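Local coordinates for hypothetical protein (Legionella pneumophila subsp. pneumophila, PDB 4G2A) that is of unknown function, with a YARHG domain and a DUF4424 domain, and has been proposed to be a nutrient-binding protein, at residues L96-N100 with D101-S105; A112-Q115 with N116-L119. One frame throughout, in Å; residues are numbered along the deposited sequence.

Contact 1 of 2, residues L96-N100 with D101-S105; sequences LVTVN and DKQVS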
loop_
_atom_site.group_PDB
_atom_site.type_symbol
_atom_site.label_atom_id
_atom_site.label_comp_id
_atom_site.label_asym_id
_atom_site.label_seq_id
_atom_site.Cartn_x
_atom_site.Cartn_y
_atom_site.Cartn_z
ATOM N N LEU A 96 -4.085 -17.681 4.227
ATOM C CA LEU A 96 -3.634 -18.851 4.952
ATOM C C LEU A 96 -3.322 -18.443 6.386
ATOM O O LEU A 96 -2.579 -17.479 6.589
ATOM C CB LEU A 96 -2.383 -19.477 4.296
ATOM C CG LEU A 96 -2.472 -19.964 2.854
ATOM C CD1 LEU A 96 -1.093 -20.332 2.355
ATOM C CD2 LEU A 96 -3.452 -21.143 2.706
ATOM N N VAL A 97 -3.882 -19.176 7.372
ATOM C CA VAL A 97 -3.642 -18.967 8.797
ATOM C C VAL A 97 -3.114 -20.270 9.414
ATOM O O VAL A 97 -3.610 -21.365 9.106
ATOM C CB VAL A 97 -4.868 -18.382 9.572
ATOM C CG1 VAL A 97 -6.155 -19.170 9.321
ATOM C CG2 VAL A 97 -4.588 -18.236 11.067
ATOM N N THR A 98 -2.051 -20.131 10.238
ATOM C CA THR A 98 -1.443 -21.209 11.013
ATOM C C THR A 98 -1.562 -20.854 12.505
ATOM O O THR A 98 -1.335 -19.703 12.893
ATOM C CB THR A 98 0.021 -21.503 10.610
ATOM O OG1 THR A 98 0.880 -20.478 11.099
ATOM C CG2 THR A 98 0.212 -21.693 9.111
ATOM N N VAL A 99 -1.955 -21.839 13.325
ATOM C CA VAL A 99 -2.071 -21.716 14.781
ATOM C C VAL A 99 -0.969 -22.588 15.344
ATOM O O VAL A 99 -0.958 -23.792 15.058
ATOM C CB VAL A 99 -3.477 -22.112 15.313
ATOM C CG1 VAL A 99 -3.527 -22.058 16.842
ATOM C CG2 VAL A 99 -4.567 -21.239 14.708
ATOM N N ASN A 100 -0.003 -21.979 16.074
ATOM C CA ASN A 100 1.170 -22.664 16.648
ATOM C C ASN A 100 1.907 -23.460 15.538
ATOM O O ASN A 100 2.218 -24.656 15.677
ATOM C CB ASN A 100 0.780 -23.553 17.846
ATOM C CG ASN A 100 0.602 -22.809 19.142
ATOM O OD1 ASN A 100 1.051 -21.676 19.311
ATOM N ND2 ASN A 100 -0.017 -23.452 20.112
ATOM N N ASP A 101 2.090 -22.772 14.400
ATOM C CA ASP A 101 2.767 -23.191 13.166
ATOM C C ASP A 101 2.059 -24.374 12.413
ATOM O O ASP A 101 2.610 -24.873 11.426
ATOM C CB ASP A 101 4.269 -23.450 13.426
ATOM C CG ASP A 101 4.950 -22.171 13.912
ATOM O OD1 ASP A 101 4.930 -21.156 13.154
ATOM O OD2 ASP A 101 5.409 -22.143 15.092
ATOM N N LYS A 102 0.800 -24.713 12.801
ATOM C CA LYS A 102 -0.053 -25.701 12.127
ATOM C C LYS A 102 -1.164 -24.979 11.345
ATOM O O LYS A 102 -1.934 -24.203 11.935
ATOM C CB LYS A 102 -0.654 -26.701 13.123
ATOM C CG LYS A 102 -1.522 -27.779 12.465
ATOM C CD LYS A 102 -2.089 -28.710 13.519
ATOM C CE LYS A 102 -3.220 -29.564 13.012
ATOM N NZ LYS A 102 -3.903 -30.283 14.126
ATOM N N GLN A 103 -1.263 -25.261 10.025
ATOM C CA GLN A 103 -2.265 -24.662 9.143
ATOM C C GLN A 103 -3.682 -25.111 9.544
ATOM O O GLN A 103 -3.929 -26.301 9.760
ATOM C CB GLN A 103 -1.983 -24.949 7.654
ATOM C CG GLN A 103 -2.797 -24.007 6.746
ATOM C CD GLN A 103 -2.689 -24.275 5.264
ATOM O OE1 GLN A 103 -1.610 -24.197 4.663
ATOM N NE2 GLN A 103 -3.832 -24.471 4.624
ATOM N N VAL A 104 -4.597 -24.136 9.689
ATOM C CA VAL A 104 -5.962 -24.422 10.118
ATOM C C VAL A 104 -6.975 -23.983 9.072
ATOM O O VAL A 104 -6.715 -23.041 8.315
ATOM C CB VAL A 104 -6.306 -23.798 11.509
ATOM C CG1 VAL A 104 -5.397 -24.333 12.609
ATOM C CG2 VAL A 104 -6.290 -22.274 11.478
ATOM N N SER A 105 -8.149 -24.649 9.065
ATOM C CA SER A 105 -9.292 -24.263 8.236
ATOM C C SER A 105 -9.829 -22.927 8.737
ATOM O O SER A 105 -10.011 -22.742 9.941
ATOM C CB SER A 105 -10.402 -25.314 8.299
ATOM O OG SER A 105 -9.982 -26.574 7.807
HETATM O O HOH W 1 -5.766 -21.699 6.464
HETATM O O HOH W 2 1.463 -20.071 13.752
#

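Contact 2 of 2, residues A112-Q115 with N116-L119; sequences APDQ and NKGL. With SO4 (sulfate ion), chain J.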
loop_
_atom_site.group_PDB
_atom_site.type_symbol
_atom_site.label_atom_id
_atom_site.label_comp_id
_atom_site.label_asym_id
_atom_site.label_seq_id
_atom_site.Cartn_x
_atom_site.Cartn_y
_atom_site.Cartn_z
ATOM N N ALA A 112 -19.974 -8.279 13.256
ATOM C CA ALA A 112 -20.611 -6.981 13.462
ATOM C C ALA A 112 -19.526 -5.927 13.571
ATOM O O ALA A 112 -18.506 -6.188 14.230
ATOM C CB ALA A 112 -21.463 -7.006 14.710
ATOM N N PRO A 113 -19.672 -4.755 12.904
ATOM C CA PRO A 113 -18.618 -3.724 13.002
ATOM C C PRO A 113 -18.547 -3.127 14.417
ATOM O O PRO A 113 -19.484 -3.253 15.204
ATOM C CB PRO A 113 -19.033 -2.672 11.962
ATOM C CG PRO A 113 -20.138 -3.285 11.174
ATOM C CD PRO A 113 -20.793 -4.290 12.062
ATOM N N ASP A 114 -17.395 -2.540 14.751
ATOM C CA ASP A 114 -17.102 -1.893 16.038
ATOM C C ASP A 114 -16.290 -0.669 15.704
ATOM O O ASP A 114 -15.079 -0.641 15.909
ATOM C CB ASP A 114 -16.362 -2.859 16.989
ATOM C CG ASP A 114 -16.440 -2.500 18.462
ATOM O OD1 ASP A 114 -16.788 -1.338 18.779
ATOM O OD2 ASP A 114 -16.125 -3.370 19.301
ATOM N N GLN A 115 -16.963 0.320 15.110
ATOM C CA GLN A 115 -16.370 1.550 14.579
ATOM C C GLN A 115 -15.635 2.343 15.626
ATOM O O GLN A 115 -14.625 2.978 15.297
ATOM C CB GLN A 115 -17.427 2.408 13.901
ATOM C CG GLN A 115 -17.973 1.727 12.652
ATOM C CD GLN A 115 -19.336 1.133 12.846
ATOM O OE1 GLN A 115 -19.658 0.563 13.889
ATOM N NE2 GLN A 115 -20.160 1.224 11.813
ATOM N N ASN A 116 -16.102 2.260 16.888
ATOM C CA ASN A 116 -15.491 2.891 18.063
ATOM C C ASN A 116 -14.080 2.348 18.295
ATOM O O ASN A 116 -13.227 3.094 18.767
ATOM C CB ASN A 116 -16.351 2.662 19.325
ATOM C CG ASN A 116 -17.696 3.379 19.386
ATOM O OD1 ASN A 116 -17.965 4.374 18.687
ATOM N ND2 ASN A 116 -18.561 2.923 20.295
ATOM N N LYS A 117 -13.826 1.067 17.920
ATOM C CA LYS A 117 -12.523 0.407 18.066
ATOM C C LYS A 117 -11.812 0.269 16.707
ATOM O O LYS A 117 -10.778 -0.397 16.609
ATOM C CB LYS A 117 -12.669 -0.976 18.747
ATOM C CG LYS A 117 -13.369 -0.962 20.107
ATOM C CD LYS A 117 -12.381 -0.977 21.235
ATOM C CE LYS A 117 -13.072 -0.952 22.573
ATOM N NZ LYS A 117 -12.259 -1.646 23.612
ATOM N N GLY A 118 -12.354 0.922 15.684
ATOM C CA GLY A 118 -11.761 0.947 14.354
ATOM C C GLY A 118 -12.116 -0.209 13.453
ATOM O O GLY A 118 -11.511 -0.354 12.387
ATOM N N LEU A 119 -13.100 -1.036 13.849
ATOM C CA LEU A 119 -13.541 -2.139 12.996
ATOM C C LEU A 119 -14.704 -1.655 12.123
ATOM O O LEU A 119 -15.769 -1.328 12.651
ATOM C CB LEU A 119 -13.922 -3.379 13.834
ATOM C CG LEU A 119 -14.478 -4.575 13.064
ATOM C CD1 LEU A 119 -13.457 -5.121 12.088
ATOM C CD2 LEU A 119 -14.960 -5.650 13.998
HETATM S S SO4 J . -17.250 0.032 22.327
HETATM O O1 SO4 J . -18.024 0.077 21.092
HETATM O O2 SO4 J . -16.251 1.104 22.332
HETATM O O3 SO4 J . -18.151 0.216 23.464
HETATM O O4 SO4 J . -16.577 -1.266 22.420
#

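Contact 1 of 2, residues L96-N100 with D101-S105
Val99 and Lys102 pair through two backbone hydrogen bonds that close a type I' turn, with Asn100 and Asp101 at its tip. Val99 N donates to Lys102 O at 2.7 Å, and Lys102 N returns a bond to Val99 O at 3.0 Å. Next to this pair Thr98 and Gln103 form a non-hydrogen-bonded antiparallel pair, and Thr98 CA lies 3.2 Å from Lys102 O. Val104 N gives a nearly straight bond to Val97 O at 3.0 Å (174° at the hydrogen).

The apolar contacts gather on the face of Val97, Val99 and Val104. Val104 CG2 sits between its backbone N and carbonyl carbon (CG1 at chi1 -61°), where it meets both Val97 CG1 and Val99 CG2 at 3.8 Å. Trp127 of strand 123-131 touches all three valines. Lys102 starts on the same face, but its end leads away. On the other face Thr98 CG2 packs over Gln103 CA, 3.9 Å away, and the extended Gln103 chain brings its amide beside Leu96 CD2.

A water accepts from Asp101 N and bonds Thr98 OG1 at 2.7 Å. The Val99-Lys102 bonds thus set a hairpin with a two-residue loop, its valines packed on Trp127 and Asn100 OD1 tied to Asn138 N of strand 136-150.

Contact 2 of 2, residues A112-Q115 with N116-L119
Asp114 and Leu119 form a single antiparallel bridge across a tight turn, and Gly118 with Leu119 opposite Asp114 makes a G1 beta bulge. Asp114 N donates to Leu119 O at 2.9 Å. Asp114 O accepts Lys117 N and Leu119 N, both at 2.9 Å, from opposite faces of its carbonyl plane. Gly118 N bonds Gln115 O at 3.1 Å. Gly118 has a positive phi of 86°, in keeping with the bulge.

Asp114 and Lys117 run side by side. Lys117 CG lies 3.7 Å from both Asp114 OD1 and OD2, so the touch is aliphatic to carboxylate. The charged atoms are 6.0 Å apart, Asp114 OD2 to Lys117 NZ. The lysine chain is bent at chi2 (-98°), and NZ is hydrogen-bonded to Ala165 O. Leu119 CG is anti to its backbone N (chi1 177°), and CD2 comes within 3.6 Å of Ala112 O.

A sulfate, probably from the crystallisation liquor, sits beside the turn. Asn116 ND2 donates to its O1 at 3.0 Å, and Lys117 CE approaches its O4. The lysine may favour the anion electrostatically. The turn itself is set by backbone bonds, and the ion is peripheral to them.

The two contacts follow in series along the chain: contact 1 closes before contact 2 opens. Their centres are about 26 Å apart, their nearest atoms about 16 Å, and they do not touch. Strand 102-110 connects them. Contact 1 is the turn that leads into this strand from strand 95-99, and contact 2 lies in the loop that leaves it for strand 123-131. Strand 102-110 pairs with both of these strands, so the contacts mark successive reversals of one antiparallel run. Both belong to the DUF4424 region and lie at the surface of the beta-rich part of the chain, away from the C-terminal helices. Both are local reversals, one at each end of strand 102-110.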